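PDB 1DMH: catechol 1,2-dioxygenase from Acinetobacter sp., which catalyses the iron(III)-dependent intradiol ring cleavage of catechol by molecular oxygen, giving cis,cis-muconate. Local coordinates for residues I97-P102 with K291-V296; G233-T238 with G298-V303. All coordinates share one frame; numbering follows the deposited sequence.

How the contacts relate
Contact 1 (97-102 with 291-296) and contact 2 (233-238 with 298-303) lie side by side, their centres about 9 Å apart, on the same side of the chain's centre. The loop after strand 283-291 serves both, its first part meeting 97-102 and its later part 233-238. Thr-293 O and Arg-235 N are 2.8 Å apart and Leu-295 N and Gly-233 O 3.1 Å, both probably hydrogen bonds, so 291-296 also runs alongside 233-238, while the Arg-235 side chain reaches across to Asn-99. Contact 1 is remote from the iron and catechol site; in contact 2 the Lys-236 side chain is about 11 Å from that of His-226, a ligand of the catalytic iron.

Contact 1. Residues I97-P102 with K291-V296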
loop_
_atom_site.group_PDB
_atom_site.type_symbol
_atom_site.label_atom_id
_atom_site.label_comp_id
_atom_site.label_asym_id
_atom_site.label_seq_id
_atom_site.Cartn_x
_atom_site.Cartn_y
_atom_site.Cartn_z
ATOM N N ILE A 97 -31.361 12.304 -13.609
ATOM C CA ILE A 97 -31.531 10.861 -13.781
ATOM C C ILE A 97 -32.041 10.279 -12.477
ATOM O O ILE A 97 -31.314 10.222 -11.484
ATOM C CB ILE A 97 -30.195 10.155 -14.127
ATOM C CG1 ILE A 97 -29.642 10.687 -15.443
ATOM C CG2 ILE A 97 -30.403 8.659 -14.206
ATOM C CD1 ILE A 97 -28.305 10.110 -15.813
ATOM N N GLU A 98 -33.293 9.849 -12.475
ATOM C CA GLU A 98 -33.880 9.260 -11.280
ATOM C C GLU A 98 -33.492 7.771 -11.309
ATOM O O GLU A 98 -33.947 7.039 -12.196
ATOM C CB GLU A 98 -35.403 9.462 -11.339
ATOM C CG GLU A 98 -36.189 9.138 -10.074
ATOM C CD GLU A 98 -36.423 7.651 -9.882
ATOM O OE1 GLU A 98 -35.437 6.905 -9.715
ATOM O OE2 GLU A 98 -37.605 7.226 -9.901
ATOM N N ASN A 99 -32.630 7.333 -10.377
ATOM C CA ASN A 99 -32.194 5.919 -10.301
ATOM C C ASN A 99 -33.216 5.041 -9.555
ATOM O O ASN A 99 -33.182 4.964 -8.312
ATOM C CB ASN A 99 -30.835 5.788 -9.577
ATOM C CG ASN A 99 -29.674 6.378 -10.367
ATOM O OD1 ASN A 99 -29.383 5.951 -11.480
ATOM N ND2 ASN A 99 -29.003 7.360 -9.782
ATOM N N ALA A 100 -34.099 4.371 -10.305
ATOM C CA ALA A 100 -35.117 3.522 -9.702
ATOM C C ALA A 100 -34.475 2.488 -8.777
ATOM O O ALA A 100 -34.813 2.426 -7.598
ATOM C CB ALA A 100 -35.940 2.840 -10.779
ATOM N N THR A 101 -33.570 1.665 -9.296
ATOM C CA THR A 101 -32.898 0.689 -8.442
ATOM C C THR A 101 -31.565 1.341 -8.080
ATOM O O THR A 101 -30.748 1.583 -8.951
ATOM C CB THR A 101 -32.633 -0.642 -9.174
ATOM O OG1 THR A 101 -33.881 -1.267 -9.504
ATOM C CG2 THR A 101 -31.822 -1.574 -8.296
ATOM N N PRO A 102 -31.329 1.600 -6.781
ATOM C CA PRO A 102 -30.123 2.229 -6.231
ATOM C C PRO A 102 -28.866 1.442 -6.535
ATOM O O PRO A 102 -28.879 0.220 -6.445
ATOM C CB PRO A 102 -30.387 2.220 -4.721
ATOM C CG PRO A 102 -31.882 2.189 -4.623
ATOM C CD PRO A 102 -32.202 1.172 -5.674
ATOM N N LYS A 291 -34.795 -2.049 -12.133
ATOM C CA LYS A 291 -35.176 -1.106 -13.184
ATOM C C LYS A 291 -33.908 -0.378 -13.615
ATOM O O LYS A 291 -33.155 0.143 -12.775
ATOM C CB LYS A 291 -36.225 -0.108 -12.677
ATOM C CG LYS A 291 -36.742 0.848 -13.771
ATOM C CD LYS A 291 -37.856 1.752 -13.220
ATOM C CE LYS A 291 -38.276 2.858 -14.193
ATOM N NZ LYS A 291 -38.865 2.305 -15.430
ATOM N N LEU A 292 -33.682 -0.357 -14.925
ATOM C CA LEU A 292 -32.489 0.253 -15.510
ATOM C C LEU A 292 -32.647 1.710 -15.987
ATOM O O LEU A 292 -33.758 2.203 -16.177
ATOM C CB LEU A 292 -32.009 -0.613 -16.680
ATOM C CG LEU A 292 -31.677 -2.090 -16.452
ATOM C CD1 LEU A 292 -31.147 -2.655 -17.750
ATOM C CD2 LEU A 292 -30.631 -2.258 -15.351
ATOM N N THR A 293 -31.522 2.396 -16.157
ATOM C CA THR A 293 -31.542 3.767 -16.643
ATOM C C THR A 293 -30.930 3.795 -18.052
ATOM O O THR A 293 -30.095 2.950 -18.417
ATOM C CB THR A 293 -30.758 4.720 -15.707
ATOM O OG1 THR A 293 -29.409 4.267 -15.587
ATOM C CG2 THR A 293 -31.376 4.745 -14.321
ATOM N N ARG A 294 -31.377 4.766 -18.845
ATOM C CA ARG A 294 -30.908 4.940 -20.214
ATOM C C ARG A 294 -29.520 5.562 -20.267
ATOM O O ARG A 294 -29.094 6.250 -19.330
ATOM C CB ARG A 294 -31.846 5.867 -20.999
ATOM C CG ARG A 294 -33.142 5.273 -21.493
ATOM C CD ARG A 294 -33.701 6.188 -22.589
ATOM N NE ARG A 294 -34.865 5.615 -23.261
ATOM C CZ ARG A 294 -36.085 5.545 -22.730
ATOM N NH1 ARG A 294 -36.308 6.016 -21.503
ATOM N NH2 ARG A 294 -37.086 5.018 -23.430
ATOM N N LEU A 295 -28.838 5.331 -21.386
ATOM C CA LEU A 295 -27.513 5.887 -21.625
ATOM C C LEU A 295 -27.651 7.410 -21.620
ATOM O O LEU A 295 -28.744 7.941 -21.807
ATOM C CB LEU A 295 -26.969 5.419 -22.977
ATOM C CG LEU A 295 -26.677 3.926 -23.108
ATOM C CD1 LEU A 295 -26.262 3.623 -24.528
ATOM C CD2 LEU A 295 -25.573 3.516 -22.136
ATOM N N VAL A 296 -26.542 8.104 -21.391
ATOM C CA VAL A 296 -26.556 9.557 -21.351
ATOM C C VAL A 296 -25.799 10.016 -22.589
ATOM O O VAL A 296 -24.594 9.795 -22.710
ATOM C CB VAL A 296 -25.884 10.077 -20.048
ATOM C CG1 VAL A 296 -25.854 11.585 -20.039
ATOM C CG2 VAL A 296 -26.648 9.568 -18.846
HETATM O O HOH W 1 -31.489 1.861 -11.536
#
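With OG1 of Thr-101 set beside its own backbone N (chi1 -65°), the hydroxyl faces the backbone of Lys-291, while Lys-291 runs out extended from chi1 (-176°) and lays its methylenes along Ala-100. The two segments join the loop that follows helix 80-94 to the chain leaving strand 283-291 in the β-rich catalytic domain of the intradiol dioxygenase family, a surface contact between non-helical stretches running in roughly opposite directions. Lys-291 N donates to Thr-101 OG1 over 2.9 Å in a nearly straight bond (170°). One water adds a second link, donating to both Thr-101 O and Lys-291 O, at 2.7 Å from each. The methyl of Ala-100 presses against the lysine chain, CB lying 3.3 Å from Lys-291 CD, tighter than usual van der Waals contact. The lysine bends only at its last torsion, and its ammonium group goes to the carbonyl of Asp-142.

Further along, the methyl CG2 of Thr-293 fits between Ile-97 and Asn-99, 3.7 Å from Asn-99 OD1 and 4.0 Å from Ile-97 CG2. The polar ends of these residues look to other partners: Thr-293 OG1 accepts from Arg-235 NE, and Asn-99 ND2 bonds to Asp-92. At the far end the contact becomes purely apolar, where Ile-97 CD1 meets Val-296 CG2 tightly, at 3.5 Å.

Contact 2. Residues G233-T238 with G298-V303; sequences GHRKLT and GVDNQV
Asp-300, the first residue of 298-303 to engage the other segment, meets the backbone between Arg-235 and Lys-236 with its carboxylate. The first torsion of Asp-300 swings this group away from its own N and across the gap, where OD2 accepts from Lys-236 N at 2.7 Å in a nearly straight bond (169°), approached on the syn side and 30° out of the carboxylate plane. The other oxygen turns back: OD1 accepts from Gln-302 N at 3.0 Å, on its anti side, which closes an Asx turn. OD1 also lies 3.5 Å from Arg-235 CB, so the carboxylate rests against the aliphatic root of the arginine.

Next along the loop, the amide of Asn-301 lies at the edge of the Arg-235 guanidinium, the two planes nearly coplanar. Gln-302 approaches the same group from over one face, with its CG 3.4 Å from Arg-235 NH1, and its chain then bends at chi2 to bring the terminal amide near the carbonyl of Lys-236. Val-303 completes the contact, its CG1 packing 4.0 Å from Lys-236 CD and crossing the lysine chain at about a right angle.

The guanidinium itself is held from outside the contact, by a salt bridge from NH1 to Asp-92 of helix 80-94. Because Asp-300 accepts from the backbone amides of both Lys-236 and Gln-302, it fixes the Asx turn against the chain that leads into strand 237-243; the arginine charge could add at most modestly to this, with Arg-235 NE 4.9 Å from Asp-300 OD1 and the guanidinium paired with Asp-92.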
loop_
_atom_site.group_PDB
_atom_site.type_symbol
_atom_site.label_atom_id
_atom_site.label_comp_id
_atom_site.label_asym_id
_atom_site.label_seq_id
_atom_site.Cartn_x
_atom_site.Cartn_y
_atom_site.Cartn_z
ATOM N N GLY A 233 -28.909 0.054 -24.915
ATOM C CA GLY A 233 -29.584 1.309 -24.633
ATOM C C GLY A 233 -29.597 1.754 -23.177
ATOM O O GLY A 233 -30.075 2.846 -22.855
ATOM N N HIS A 234 -29.073 0.929 -22.278
ATOM C CA HIS A 234 -29.076 1.304 -20.858
ATOM C C HIS A 234 -27.690 1.235 -20.253
ATOM O O HIS A 234 -26.787 0.562 -20.791
ATOM C CB HIS A 234 -29.993 0.389 -20.043
ATOM C CG HIS A 234 -31.429 0.458 -20.443
ATOM N ND1 HIS A 234 -31.907 -0.122 -21.598
ATOM C CD2 HIS A 234 -32.490 1.063 -19.855
ATOM C CE1 HIS A 234 -33.201 0.120 -21.702
ATOM N NE2 HIS A 234 -33.581 0.838 -20.659
ATOM N N ARG A 235 -27.532 1.933 -19.133
ATOM C CA ARG A 235 -26.256 1.938 -18.423
ATOM C C ARG A 235 -26.156 0.633 -17.633
ATOM O O ARG A 235 -27.173 0.015 -17.297
ATOM C CB ARG A 235 -26.171 3.140 -17.469
ATOM C CG ARG A 235 -26.334 4.501 -18.171
ATOM C CD ARG A 235 -26.050 5.669 -17.225
ATOM N NE ARG A 235 -26.920 5.653 -16.055
ATOM C CZ ARG A 235 -26.806 6.489 -15.026
ATOM N NH1 ARG A 235 -25.855 7.428 -15.008
ATOM N NH2 ARG A 235 -27.649 6.387 -14.005
ATOM N N LYS A 236 -24.935 0.202 -17.352
ATOM C CA LYS A 236 -24.740 -1.034 -16.599
ATOM C C LYS A 236 -25.015 -0.747 -15.117
ATOM O O LYS A 236 -24.466 0.207 -14.530
ATOM C CB LYS A 236 -23.325 -1.545 -16.789
ATOM C CG LYS A 236 -23.079 -2.874 -16.185
ATOM C CD LYS A 236 -21.638 -3.234 -16.460
ATOM C CE LYS A 236 -21.349 -4.657 -16.032
ATOM N NZ LYS A 236 -20.012 -5.078 -16.556
ATOM N N LEU A 237 -25.884 -1.562 -14.523
ATOM C CA LEU A 237 -26.272 -1.386 -13.122
ATOM C C LEU A 237 -25.426 -2.284 -12.234
ATOM O O LEU A 237 -25.265 -3.464 -12.518
ATOM C CB LEU A 237 -27.751 -1.791 -12.912
ATOM C CG LEU A 237 -28.662 -1.265 -11.784
ATOM C CD1 LEU A 237 -29.640 -2.351 -11.467
ATOM C CD2 LEU A 237 -27.907 -0.782 -10.588
ATOM N N THR A 238 -24.880 -1.727 -11.161
ATOM C CA THR A 238 -24.128 -2.510 -10.192
ATOM C C THR A 238 -24.887 -2.328 -8.885
ATOM O O THR A 238 -25.111 -1.196 -8.457
ATOM C CB THR A 238 -22.682 -1.989 -9.987
ATOM O OG1 THR A 238 -21.953 -2.151 -11.206
ATOM C CG2 THR A 238 -21.963 -2.755 -8.837
ATOM N N GLY A 298 -25.877 8.806 -25.532
ATOM C CA GLY A 298 -25.305 7.640 -26.162
ATOM C C GLY A 298 -24.183 6.947 -25.427
ATOM O O GLY A 298 -23.579 6.037 -25.973
ATOM N N VAL A 299 -23.886 7.355 -24.202
ATOM C CA VAL A 299 -22.797 6.707 -23.466
ATOM C C VAL A 299 -23.133 6.365 -22.018
ATOM O O VAL A 299 -23.983 7.006 -21.384
ATOM C CB VAL A 299 -21.510 7.580 -23.437
ATOM C CG1 VAL A 299 -21.007 7.835 -24.852
ATOM C CG2 VAL A 299 -21.797 8.894 -22.729
ATOM N N ASP A 300 -22.450 5.341 -21.510
ATOM C CA ASP A 300 -22.623 4.914 -20.121
ATOM C C ASP A 300 -21.618 5.730 -19.321
ATOM O O ASP A 300 -20.437 5.376 -19.253
ATOM C CB ASP A 300 -22.311 3.431 -19.925
ATOM C CG ASP A 300 -22.698 2.966 -18.544
ATOM O OD1 ASP A 300 -22.705 3.813 -17.631
ATOM O OD2 ASP A 300 -22.985 1.783 -18.365
ATOM N N ASN A 301 -22.092 6.816 -18.717
ATOM C CA ASN A 301 -21.210 7.709 -17.979
ATOM C C ASN A 301 -20.732 7.199 -16.619
ATOM O O ASN A 301 -19.913 7.850 -15.966
ATOM C CB ASN A 301 -21.877 9.077 -17.789
ATOM C CG ASN A 301 -23.183 9.004 -17.013
ATOM O OD1 ASN A 301 -23.603 9.997 -16.401
ATOM N ND2 ASN A 301 -23.845 7.853 -17.052
ATOM N N GLN A 302 -21.198 6.028 -16.204
ATOM C CA GLN A 302 -20.800 5.537 -14.898
ATOM C C GLN A 302 -20.193 4.122 -14.841
ATOM O O GLN A 302 -19.910 3.624 -13.756
ATOM C CB GLN A 302 -22.000 5.697 -13.944
ATOM C CG GLN A 302 -23.364 5.113 -14.442
ATOM C CD GLN A 302 -23.506 3.598 -14.232
ATOM O OE1 GLN A 302 -23.259 2.763 -15.130
ATOM N NE2 GLN A 302 -23.893 3.237 -13.021
ATOM N N VAL A 303 -19.965 3.480 -15.989
ATOM C CA VAL A 303 -19.373 2.145 -15.954
ATOM C C VAL A 303 -17.973 2.264 -15.388
ATOM O O VAL A 303 -17.251 3.225 -15.672
ATOM C CB VAL A 303 -19.094 1.461 -17.321
ATOM C CG1 VAL A 303 -19.678 0.087 -17.318
ATOM C CG2 VAL A 303 -19.492 2.321 -18.470
#